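Local atomic coordinates of interpain A (PDB entry 3BB7), a protein that probably cleaves peptide bonds as a cysteine protease of the C10 family, here in a zymogen fragment that joins prodomain and catalytic domain. Residues A[23-28]-A[34-39]; A[213-216]-A[220-223]; A[164-169]-A[179-184]; A[235-240]-A[251-256]. The protein carries 1 engineered substitution. All blocks are in the same frame, centred on the assembly; numbering follows the deposited sequence.

Contact 1. Residues A[23-28]-A[34-39]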
loop_
_atom_site.group_PDB
_atom_site.type_symbol
_atom_site.label_atom_id
_atom_site.label_comp_id
_atom_site.label_asym_id
_atom_site.label_seq_id
_atom_site.Cartn_x
_atom_site.Cartn_y
_atom_site.Cartn_z
ATOM N N PHE A 23 16.307 11.049 0.120
ATOM C CA PHE A 23 17.262 9.953 0.328
ATOM C C PHE A 23 17.151 8.913 -0.773
ATOM O O PHE A 23 16.182 8.886 -1.540
ATOM C CB PHE A 23 17.051 9.278 1.689
ATOM C CG PHE A 23 15.781 8.480 1.794
ATOM C CD1 PHE A 23 15.782 7.098 1.560
ATOM C CD2 PHE A 23 14.595 9.099 2.133
ATOM C CE1 PHE A 23 14.602 6.342 1.647
ATOM C CE2 PHE A 23 13.404 8.355 2.248
ATOM C CZ PHE A 23 13.399 6.983 2.009
ATOM N N ALA A 24 18.131 8.023 -0.813
ATOM C CA ALA A 24 18.089 6.892 -1.728
ATOM C C ALA A 24 18.432 5.635 -0.980
ATOM O O ALA A 24 19.111 5.695 0.059
ATOM C CB ALA A 24 19.054 7.099 -2.887
ATOM N N VAL A 25 17.972 4.508 -1.517
ATOM C CA VAL A 25 18.328 3.181 -1.024
ATOM C C VAL A 25 19.167 2.579 -2.149
ATOM O O VAL A 25 18.732 2.522 -3.310
ATOM C CB VAL A 25 17.109 2.338 -0.708
ATOM C CG1 VAL A 25 17.554 0.990 -0.119
ATOM C CG2 VAL A 25 16.151 3.102 0.249
ATOM N N ILE A 26 20.382 2.175 -1.786
ATOM C CA ILE A 26 21.465 1.837 -2.722
ATOM C C ILE A 26 22.019 0.440 -2.418
ATOM O O ILE A 26 22.290 0.120 -1.255
ATOM C CB ILE A 26 22.607 2.901 -2.561
ATOM C CG1 ILE A 26 22.113 4.308 -2.962
ATOM C CG2 ILE A 26 23.930 2.499 -3.251
ATOM C CD1 ILE A 26 21.588 4.383 -4.312
ATOM N N SER A 27 22.168 -0.389 -3.457
ATOM C CA SER A 27 22.836 -1.703 -3.335
ATOM C C SER A 27 24.269 -1.570 -3.780
ATOM O O SER A 27 24.663 -0.526 -4.294
ATOM C CB SER A 27 22.153 -2.746 -4.228
ATOM O OG SER A 27 22.422 -2.477 -5.600
ATOM N N ALA A 28 25.060 -2.619 -3.576
ATOM C CA ALA A 28 26.442 -2.635 -4.038
ATOM C C ALA A 28 26.812 -4.050 -4.389
ATOM O O ALA A 28 27.372 -4.792 -3.568
ATOM C CB ALA A 28 27.396 -2.038 -2.996
ATOM N N GLU A 34 22.034 -0.577 -8.889
ATOM C CA GLU A 34 22.501 0.193 -7.755
ATOM C C GLU A 34 21.344 0.908 -7.038
ATOM O O GLU A 34 21.190 0.800 -5.836
ATOM C CB GLU A 34 23.516 1.213 -8.224
ATOM C CG GLU A 34 24.188 1.924 -7.061
ATOM C CD GLU A 34 25.273 2.895 -7.466
ATOM O OE1 GLU A 34 25.094 3.687 -8.433
ATOM O OE2 GLU A 34 26.307 2.881 -6.765
ATOM N N LEU A 35 20.555 1.682 -7.760
ATOM C CA LEU A 35 19.505 2.420 -7.077
ATOM C C LEU A 35 18.265 1.552 -6.931
ATOM O O LEU A 35 17.689 1.104 -7.938
ATOM C CB LEU A 35 19.173 3.711 -7.817
ATOM C CG LEU A 35 18.092 4.434 -7.000
ATOM C CD1 LEU A 35 18.603 5.645 -6.319
ATOM C CD2 LEU A 35 16.847 4.705 -7.792
ATOM N N LEU A 36 17.850 1.342 -5.684
ATOM C CA LEU A 36 16.670 0.493 -5.375
ATOM C C LEU A 36 15.430 1.327 -5.083
ATOM O O LEU A 36 14.310 0.869 -5.294
ATOM C CB LEU A 36 16.976 -0.417 -4.186
ATOM C CG LEU A 36 18.249 -1.276 -4.354
ATOM C CD1 LEU A 36 18.600 -1.954 -3.046
ATOM C CD2 LEU A 36 18.006 -2.319 -5.435
ATOM N N GLY A 37 15.631 2.535 -4.564
ATOM C CA GLY A 37 14.522 3.406 -4.206
ATOM C C GLY A 37 14.993 4.806 -3.974
ATOM O O GLY A 37 16.169 5.056 -3.688
ATOM N N VAL A 38 14.078 5.739 -4.094
ATOM C CA VAL A 38 14.422 7.152 -3.965
ATOM C C VAL A 38 13.212 7.940 -3.509
ATOM O O VAL A 38 12.130 7.717 -3.994
ATOM C CB VAL A 38 15.042 7.746 -5.280
ATOM C CG1 VAL A 38 14.126 7.551 -6.497
ATOM C CG2 VAL A 38 15.488 9.238 -5.092
ATOM N N SER A 39 13.419 8.878 -2.600
ATOM C CA SER A 39 12.331 9.696 -2.052
ATOM C C SER A 39 12.766 11.139 -2.014
ATOM O O SER A 39 13.956 11.415 -1.811
ATOM C CB SER A 39 11.994 9.229 -0.643
ATOM O OG SER A 39 10.976 10.022 -0.071
HETATM O O HOH W 1 26.929 1.079 -4.881
#
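Phe23 pairs with Ser39, and Ile26 with Leu35, in an antiparallel beta hairpin of the Spi inhibitor-like prodomain. Val25 stands opposite two residues, Leu36 and Gly37, which makes a classic beta bulge and shifts the register by one residue. Val25 O accepts a hydrogen bond from Leu36 N at 2.8 Å and a weak one from Gly37 N. Phe23, Val25 and Ser39 share one face of the sheet. Phe23 CG lies between the backbone N and the carbonyl carbon (chi1 70°). From there CE2 of Phe23 comes within 3.3 Å of Ser39 CB, at an oblique approach. Val25 CG2 meets the edge of the same ring. Ser39 OG is hydrogen-bonded to Asp291 O and Ser41 N. Ala24, Ile26, Leu35 and Val38 use the other face. There Leu35 CD1 touches both Ala24 CB and Ile26 CD1, each at 3.8 Å. Ile26 and Glu34 run alongside each other in the same direction, with Ile26 CG2 3.9 Å from Glu34 CG. Leu36 packs on Trp54, Ile58 and Ile62 of helix 49-68, while its CD1 also touches Ser27 CB. Beyond the strand pairing, a water donates to Ser27 O at 2.8 Å and to Glu34 OE2 at 2.7 Å.

Contact 2. Residues A[213-216]-A[220-223]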
loop_
_atom_site.group_PDB
_atom_site.type_symbol
_atom_site.label_atom_id
_atom_site.label_comp_id
_atom_site.label_asym_id
_atom_site.label_seq_id
_atom_site.Cartn_x
_atom_site.Cartn_y
_atom_site.Cartn_z
ATOM N N ALA A 213 -13.378 -9.016 -2.853
ATOM C CA ALA A 213 -14.787 -9.426 -2.700
ATOM C C ALA A 213 -15.648 -8.329 -2.104
ATOM O O ALA A 213 -16.770 -8.098 -2.561
ATOM C CB ALA A 213 -14.887 -10.716 -1.894
ATOM N N GLY A 214 -15.111 -7.628 -1.113
ATOM C CA GLY A 214 -15.868 -6.599 -0.433
ATOM C C GLY A 214 -15.996 -5.369 -1.319
ATOM O O GLY A 214 -16.983 -4.630 -1.244
ATOM N N LEU A 215 -14.958 -5.084 -2.109
ATOM C CA LEU A 215 -15.049 -3.987 -3.051
ATOM C C LEU A 215 -16.165 -4.246 -4.083
ATOM O O LEU A 215 -16.927 -3.320 -4.418
ATOM C CB LEU A 215 -13.689 -3.760 -3.723
ATOM C CG LEU A 215 -12.687 -2.977 -2.862
ATOM C CD1 LEU A 215 -11.253 -3.144 -3.419
ATOM C CD2 LEU A 215 -13.041 -1.497 -2.755
ATOM N N ARG A 216 -16.298 -5.489 -4.569
ATOM C CA ARG A 216 -17.428 -5.838 -5.469
ATOM C C ARG A 216 -18.758 -5.661 -4.765
ATOM O O ARG A 216 -19.713 -5.076 -5.320
ATOM C CB ARG A 216 -17.324 -7.290 -6.004
ATOM C CG ARG A 216 -16.129 -7.520 -6.946
ATOM C CD ARG A 216 -16.115 -8.952 -7.472
ATOM N NE ARG A 216 -15.789 -9.974 -6.489
ATOM C CZ ARG A 216 -14.574 -10.470 -6.294
ATOM N NH1 ARG A 216 -13.536 -9.974 -6.952
ATOM N NH2 ARG A 216 -14.389 -11.459 -5.415
ATOM N N GLY A 220 -19.569 -1.810 -4.775
ATOM C CA GLY A 220 -20.086 -1.873 -6.136
ATOM C C GLY A 220 -19.060 -1.735 -7.253
ATOM O O GLY A 220 -19.417 -1.386 -8.382
ATOM N N PHE A 221 -17.799 -2.032 -6.958
ATOM C CA PHE A 221 -16.776 -2.071 -7.999
ATOM C C PHE A 221 -16.849 -3.395 -8.743
ATOM O O PHE A 221 -16.184 -4.376 -8.370
ATOM C CB PHE A 221 -15.370 -1.881 -7.434
ATOM C CG PHE A 221 -15.104 -0.494 -6.930
ATOM C CD1 PHE A 221 -14.861 0.552 -7.825
ATOM C CD2 PHE A 221 -15.159 -0.217 -5.569
ATOM C CE1 PHE A 221 -14.594 1.870 -7.348
ATOM C CE2 PHE A 221 -14.943 1.070 -5.068
ATOM C CZ PHE A 221 -14.636 2.122 -5.955
ATOM N N THR A 222 -17.700 -3.408 -9.769
ATOM C CA THR A 222 -18.005 -4.635 -10.496
ATOM C C THR A 222 -16.759 -5.389 -10.947
ATOM O O THR A 222 -16.743 -6.629 -10.902
ATOM C CB THR A 222 -18.904 -4.309 -11.686
ATOM O OG1 THR A 222 -18.200 -3.495 -12.617
ATOM C CG2 THR A 222 -20.084 -3.567 -11.234
ATOM N N ASP A 223 -15.735 -4.658 -11.378
ATOM C CA ASP A 223 -14.532 -5.248 -11.971
ATOM C C ASP A 223 -13.415 -5.584 -10.969
ATOM O O ASP A 223 -12.346 -6.092 -11.371
ATOM C CB ASP A 223 -13.967 -4.326 -13.046
ATOM C CG ASP A 223 -14.901 -4.121 -14.207
ATOM O OD1 ASP A 223 -15.933 -4.824 -14.320
ATOM O OD2 ASP A 223 -14.584 -3.224 -15.026
#
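Leu215 and Phe221 both carry CG beside their own backbone N and opposite the carbonyl carbon (chi1 -79° and -70°), and their side chains meet at an angle. Leu215 CD2 reaches Phe221 CD2 at 3.7 Å, approaching the ring obliquely. This places the aromatic ring next to the last turns of helix 208-218. The chain leaves the helix at Gly220, whose phi is positive. The chain then folds back, and Phe221 N donates to Leu215 O at 3.0 Å. Gly220 N makes a weak bond to Arg216 O. Phe221 is the centre of an inverse gamma turn, so the chain changes direction again directly after the helix exit. Arg216 lays its aliphatic part along this turn, with CG 3.5 Å from Phe221 O. Its chain bends at chi3 (-70°), and Ala213 N lies above one guanidinium face, toward its rim. NH1 of Arg216 bonds to Ala224 O, which ties the helix to the chain just beyond the turn. Thr222 OG1 donates to Asp223 OD1 at 3.1 Å, from above the carboxylate plane. OD2 of Asp223 is hydrogen-bonded to Tyr318 OH. In the C10 peptidase region, the contact forms the exit of helix 208-218 toward strand 225-228. Leu215 and Phe221 both pack on Leu125 of helix 116-128 and on Val317, which follows strand 312-315.

Contact 3. Residues A[164-169]-A[179-184]. Unlike the reference sequence in segment 164-169: Asn169 (reference Asp).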
loop_
_atom_site.group_PDB
_atom_site.type_symbol
_atom_site.label_atom_id
_atom_site.label_comp_id
_atom_site.label_asym_id
_atom_site.label_seq_id
_atom_site.Cartn_x
_atom_site.Cartn_y
_atom_site.Cartn_z
ATOM N N ALA A 164 -16.046 15.449 -0.017
ATOM C CA ALA A 164 -15.639 16.868 0.073
ATOM C C ALA A 164 -14.895 17.186 1.369
ATOM O O ALA A 164 -14.221 18.226 1.414
ATOM C CB ALA A 164 -16.862 17.799 -0.089
ATOM N N ASN A 165 -15.007 16.322 2.392
ATOM C CA ASN A 165 -14.329 16.532 3.682
ATOM C C ASN A 165 -13.144 15.595 3.902
ATOM O O ASN A 165 -12.613 15.504 5.028
ATOM C CB ASN A 165 -15.335 16.426 4.847
ATOM C CG ASN A 165 -16.006 17.747 5.171
ATOM O OD1 ASN A 165 -15.364 18.812 5.184
ATOM N ND2 ASN A 165 -17.308 17.692 5.423
ATOM N N MET A 166 -12.693 14.930 2.834
ATOM C CA MET A 166 -11.477 14.106 2.924
ATOM C C MET A 166 -10.237 14.957 2.676
ATOM O O MET A 166 -9.890 15.256 1.547
ATOM C CB MET A 166 -11.505 12.955 1.912
ATOM C CG MET A 166 -12.742 12.155 1.895
ATOM S SD MET A 166 -12.780 10.980 3.225
ATOM C CE MET A 166 -14.349 10.126 2.852
ATOM N N LYS A 167 -9.554 15.315 3.747
ATOM C CA LYS A 167 -8.351 16.117 3.670
ATOM C C LYS A 167 -7.183 15.276 3.168
ATOM O O LYS A 167 -7.126 14.069 3.429
ATOM C CB LYS A 167 -8.079 16.681 5.076
ATOM C CG LYS A 167 -7.102 17.785 5.210
ATOM C CD LYS A 167 -7.272 18.477 6.587
ATOM C CE LYS A 167 -6.583 19.823 6.621
ATOM N NZ LYS A 167 -6.295 20.417 5.294
ATOM N N ASP A 168 -6.227 15.920 2.487
ATOM C CA ASP A 168 -5.046 15.206 2.008
ATOM C C ASP A 168 -4.197 14.742 3.195
ATOM O O ASP A 168 -3.699 13.634 3.189
ATOM C CB ASP A 168 -4.204 16.087 1.094
ATOM C CG ASP A 168 -4.751 16.154 -0.303
ATOM O OD1 ASP A 168 -5.601 15.297 -0.682
ATOM O OD2 ASP A 168 -4.304 17.076 -1.029
ATOM N N ASN A 169 -4.054 15.601 4.208
ATOM C CA ASN A 169 -3.058 15.432 5.277
ATOM C C ASN A 169 -3.792 15.650 6.608
ATOM O O ASN A 169 -4.400 16.682 6.797
ATOM C CB ASN A 169 -1.992 16.533 5.067
ATOM C CG ASN A 169 -0.818 16.453 6.034
ATOM O OD1 ASN A 169 -0.797 15.653 6.989
ATOM N ND2 ASN A 169 0.191 17.309 5.786
ATOM N N ALA A 179 -12.328 14.658 10.108
ATOM C CA ALA A 179 -11.944 13.430 10.806
ATOM C C ALA A 179 -12.999 12.363 10.606
ATOM O O ALA A 179 -12.669 11.226 10.284
ATOM C CB ALA A 179 -11.762 13.717 12.258
ATOM N N ASN A 180 -14.267 12.711 10.797
ATOM C CA ASN A 180 -15.327 11.718 10.618
ATOM C C ASN A 180 -15.449 11.193 9.180
ATOM O O ASN A 180 -15.774 10.025 8.946
ATOM C CB ASN A 180 -16.634 12.301 11.116
ATOM C CG ASN A 180 -16.692 12.333 12.633
ATOM O OD1 ASN A 180 -16.015 11.545 13.299
ATOM N ND2 ASN A 180 -17.506 13.208 13.175
ATOM N N ALA A 181 -15.221 12.076 8.211
ATOM C CA ALA A 181 -15.292 11.685 6.810
ATOM C C ALA A 181 -14.330 10.569 6.539
ATOM O O ALA A 181 -14.719 9.538 6.001
ATOM C CB ALA A 181 -14.995 12.856 5.913
ATOM N N VAL A 182 -13.056 10.779 6.893
ATOM C CA VAL A 182 -12.065 9.768 6.601
ATOM C C VAL A 182 -12.214 8.536 7.510
ATOM O O VAL A 182 -11.965 7.410 7.042
ATOM C CB VAL A 182 -10.611 10.337 6.595
ATOM C CG1 VAL A 182 -10.102 10.673 8.004
ATOM C CG2 VAL A 182 -9.671 9.365 5.925
ATOM N N ALA A 183 -12.607 8.737 8.777
ATOM C CA ALA A 183 -12.748 7.611 9.701
ATOM C C ALA A 183 -13.851 6.659 9.255
ATOM O O ALA A 183 -13.722 5.464 9.436
ATOM C CB ALA A 183 -13.034 8.111 11.098
ATOM N N THR A 184 -14.953 7.205 8.716
ATOM C CA THR A 184 -16.043 6.380 8.201
ATOM C C THR A 184 -15.536 5.525 7.045
ATOM O O THR A 184 -15.789 4.322 7.020
ATOM C CB THR A 184 -17.198 7.280 7.747
ATOM O OG1 THR A 184 -17.708 7.996 8.888
ATOM C CG2 THR A 184 -18.295 6.452 7.106
#
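Asn180 O, just before the Ala181 that Asn165 and Met166 press against, is gripped twice within helix 176-192. Thr184 OG1 reaches Asn180 O at 2.8 Å and Thr184 N reaches it at 2.9 Å, from opposite faces of the carbonyl plane. No hydrogen bond runs between segments 164-169 and 179-184. The contact is a loop of the C10 peptidase region laid against one side of this helix. Met166 bends at chi2 (-79°), and this carries its thioether over the backbone of Ala181 and Val182. Met166 SD lies 3.7 Å from Val182 CA, and its CE comes close to Ala181 O at 3.2 Å. Ala181 directs its methyl at the loop, where its CB is 3.7 Å from Asn165 CB. Asn165 O lies against that same methyl. Asn165 takes part through its CB and backbone, while its ND2 bonds to Asp162 OD1. Met166 also packs on Leu185, further along the helix. Outside this contact, Lys167 N bonds to Tyr170 OH and Lys167 O to Trp94 NE1. Between the two segments, attachment rests on van der Waals packing of the Met166 thioether, the Ala181 methyl and Asn165 CB, so the fit depends on shape and not on a directed bond.

Contact 4. Residues A[235-240]-A[251-256]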
loop_
_atom_site.group_PDB
_atom_site.type_symbol
_atom_site.label_atom_id
_atom_site.label_comp_id
_atom_site.label_asym_id
_atom_site.label_seq_id
_atom_site.Cartn_x
_atom_site.Cartn_y
_atom_site.Cartn_z
ATOM N N GLU A 235 7.918 -10.083 -16.207
ATOM C CA GLU A 235 7.519 -9.244 -17.337
ATOM C C GLU A 235 5.988 -9.127 -17.421
ATOM O O GLU A 235 5.434 -8.049 -17.709
ATOM C CB GLU A 235 8.120 -9.777 -18.645
ATOM C CG GLU A 235 9.663 -9.758 -18.644
ATOM C CD GLU A 235 10.341 -10.833 -17.701
ATOM O OE1 GLU A 235 9.730 -11.882 -17.335
ATOM O OE2 GLU A 235 11.527 -10.625 -17.317
ATOM N N GLN A 236 5.280 -10.234 -17.193
ATOM C CA GLN A 236 3.820 -10.191 -17.261
ATOM C C GLN A 236 3.258 -9.315 -16.152
ATOM O O GLN A 236 2.323 -8.530 -16.379
ATOM C CB GLN A 236 3.268 -11.601 -17.122
ATOM C CG GLN A 236 3.529 -12.446 -18.350
ATOM C CD GLN A 236 3.336 -13.936 -18.111
ATOM O OE1 GLN A 236 3.112 -14.387 -16.980
ATOM N NE2 GLN A 236 3.477 -14.717 -19.172
ATOM N N TRP A 237 3.797 -9.467 -14.937
ATOM C CA TRP A 237 3.333 -8.682 -13.795
ATOM C C TRP A 237 3.598 -7.172 -14.004
ATOM O O TRP A 237 2.698 -6.345 -13.789
ATOM C CB TRP A 237 4.084 -9.171 -12.557
ATOM C CG TRP A 237 3.606 -8.639 -11.260
ATOM C CD1 TRP A 237 4.254 -7.735 -10.457
ATOM C CD2 TRP A 237 2.390 -8.981 -10.582
ATOM N NE1 TRP A 237 3.530 -7.506 -9.313
ATOM C CE2 TRP A 237 2.386 -8.272 -9.353
ATOM C CE3 TRP A 237 1.333 -9.852 -10.868
ATOM C CZ2 TRP A 237 1.348 -8.391 -8.422
ATOM C CZ3 TRP A 237 0.306 -9.968 -9.943
ATOM C CH2 TRP A 237 0.323 -9.239 -8.737
ATOM N N MET A 238 4.795 -6.811 -14.480
ATOM C CA MET A 238 5.081 -5.400 -14.648
ATOM C C MET A 238 4.239 -4.838 -15.779
ATOM O O MET A 238 3.810 -3.704 -15.706
ATOM C CB MET A 238 6.561 -5.152 -14.910
ATOM C CG MET A 238 7.447 -5.439 -13.720
ATOM S SD MET A 238 6.892 -4.751 -12.156
ATOM C CE MET A 238 6.826 -2.981 -12.469
ATOM N N ASP A 239 3.919 -5.628 -16.800
ATOM C CA ASP A 239 3.018 -5.102 -17.847
ATOM C C ASP A 239 1.610 -4.776 -17.308
ATOM O O ASP A 239 0.989 -3.801 -17.760
ATOM C CB ASP A 239 2.969 -6.066 -19.034
ATOM C CG ASP A 239 4.192 -5.910 -19.958
ATOM O OD1 ASP A 239 4.350 -6.753 -20.871
ATOM O OD2 ASP A 239 5.007 -4.950 -19.777
ATOM N N ILE A 240 1.127 -5.558 -16.347
ATOM C CA ILE A 240 -0.143 -5.226 -15.708
ATOM C C ILE A 240 -0.009 -3.890 -14.983
ATOM O O ILE A 240 -0.875 -3.015 -15.106
ATOM C CB ILE A 240 -0.603 -6.332 -14.722
ATOM C CG1 ILE A 240 -0.935 -7.599 -15.512
ATOM C CG2 ILE A 240 -1.798 -5.854 -13.917
ATOM C CD1 ILE A 240 -1.141 -8.811 -14.633
ATOM N N LEU A 251 -3.173 1.200 -7.858
ATOM C CA LEU A 251 -3.344 -0.206 -7.485
ATOM C C LEU A 251 -3.166 -0.474 -5.998
ATOM O O LEU A 251 -2.164 -0.079 -5.432
ATOM C CB LEU A 251 -2.353 -1.093 -8.245
ATOM C CG LEU A 251 -2.485 -1.041 -9.779
ATOM C CD1 LEU A 251 -1.331 -1.751 -10.429
ATOM C CD2 LEU A 251 -3.772 -1.684 -10.201
ATOM N N ILE A 252 -4.126 -1.152 -5.381
ATOM C CA ILE A 252 -3.965 -1.640 -4.017
ATOM C C ILE A 252 -3.031 -2.853 -4.102
ATOM O O ILE A 252 -3.262 -3.764 -4.921
ATOM C CB ILE A 252 -5.346 -2.081 -3.482
ATOM C CG1 ILE A 252 -6.319 -0.883 -3.471
ATOM C CG2 ILE A 252 -5.221 -2.753 -2.103
ATOM C CD1 ILE A 252 -7.792 -1.272 -3.311
ATOM N N TYR A 253 -1.959 -2.880 -3.307
ATOM C CA TYR A 253 -0.917 -3.894 -3.461
ATOM C C TYR A 253 -0.463 -4.341 -2.069
ATOM O O TYR A 253 -0.347 -3.523 -1.161
ATOM C CB TYR A 253 0.251 -3.241 -4.192
ATOM C CG TYR A 253 1.287 -4.154 -4.844
ATOM C CD1 TYR A 253 1.281 -4.358 -6.222
ATOM C CD2 TYR A 253 2.257 -4.815 -4.082
ATOM C CE1 TYR A 253 2.235 -5.147 -6.837
ATOM C CE2 TYR A 253 3.236 -5.622 -4.687
ATOM C CZ TYR A 253 3.211 -5.793 -6.071
ATOM O OH TYR A 253 4.186 -6.573 -6.680
ATOM N N GLY A 254 -0.189 -5.627 -1.875
ATOM C CA GLY A 254 0.306 -6.046 -0.570
ATOM C C GLY A 254 0.182 -7.533 -0.383
ATOM O O GLY A 254 0.002 -8.289 -1.345
ATOM N N GLY A 255 0.257 -7.972 0.863
ATOM C CA GLY A 255 0.195 -9.404 1.150
ATOM C C GLY A 255 0.397 -9.691 2.617
ATOM O O GLY A 255 0.630 -8.781 3.408
ATOM N N VAL A 256 0.316 -10.973 2.973
ATOM C CA VAL A 256 0.412 -11.387 4.372
ATOM C C VAL A 256 1.289 -12.634 4.446
ATOM O O VAL A 256 1.202 -13.518 3.569
ATOM C CB VAL A 256 -0.985 -11.724 4.956
ATOM C CG1 VAL A 256 -1.909 -10.517 4.943
ATOM C CG2 VAL A 256 -1.621 -12.868 4.174
#
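Trp237 on helix 234-246 and Tyr253 on strand 251-255 have CA atoms 12.2 Å apart, so side chains alone span the gap between the two backbones. Both residues send CG opposite their own backbone N (Trp237 chi1 -171°), and the rings meet midway. Trp237 NE1 donates to Tyr253 OH at 2.9 Å, with an N-H...O angle of 150°. The hydroxyl sits at the indole edge, tilted slightly from the ring plane. The rings touch rim to rim, and neither covers the face of the other. The five-membered ring of Trp237 and the Tyr253 ring have their centroids 5.8 Å apart and their planes turned by 69°. Trp237 CZ2 adds an apolar touch to Tyr253 CE1 at 3.7 Å. Tyr253 OH is also hydrogen-bonded to Gln311 OE1, so two partners hold this buried hydroxyl. Trp237 also packs on Met313 and Ile227, and Tyr253 meets the ring of Phe269. The contact thus seats a helix on the catalytic-domain part of the large antiparallel sheet, consistent with a clan CA peptidase. Strand 251-255 borders strand 267-274, which begins with the predicted active-site His267; the side chains of Tyr253 and His267 are about 7 Å apart.

Along the chain the order is contact 1, contact 3, contact 2, contact 4, each closing before the next opens. Contact 1 lies in the prodomain, and the other three lie in the C10 peptidase region. Contacts 1 and 4 reach the same antiparallel sheet, with centres about 21 Å apart. That sheet runs on from prodomain strands into catalytic strands, so the two parts of the zymogen are joined by it. Contacts 2 and 4 touch through Leu215 CD1 and Ile252 CD1, at 3.9 Å. Contact 3 stands apart on helix 176-192, its centre about 22 Å from that of contact 2 on the next helix, 208-218. Contacts 1 and 2 lie about 36 Å apart between centres.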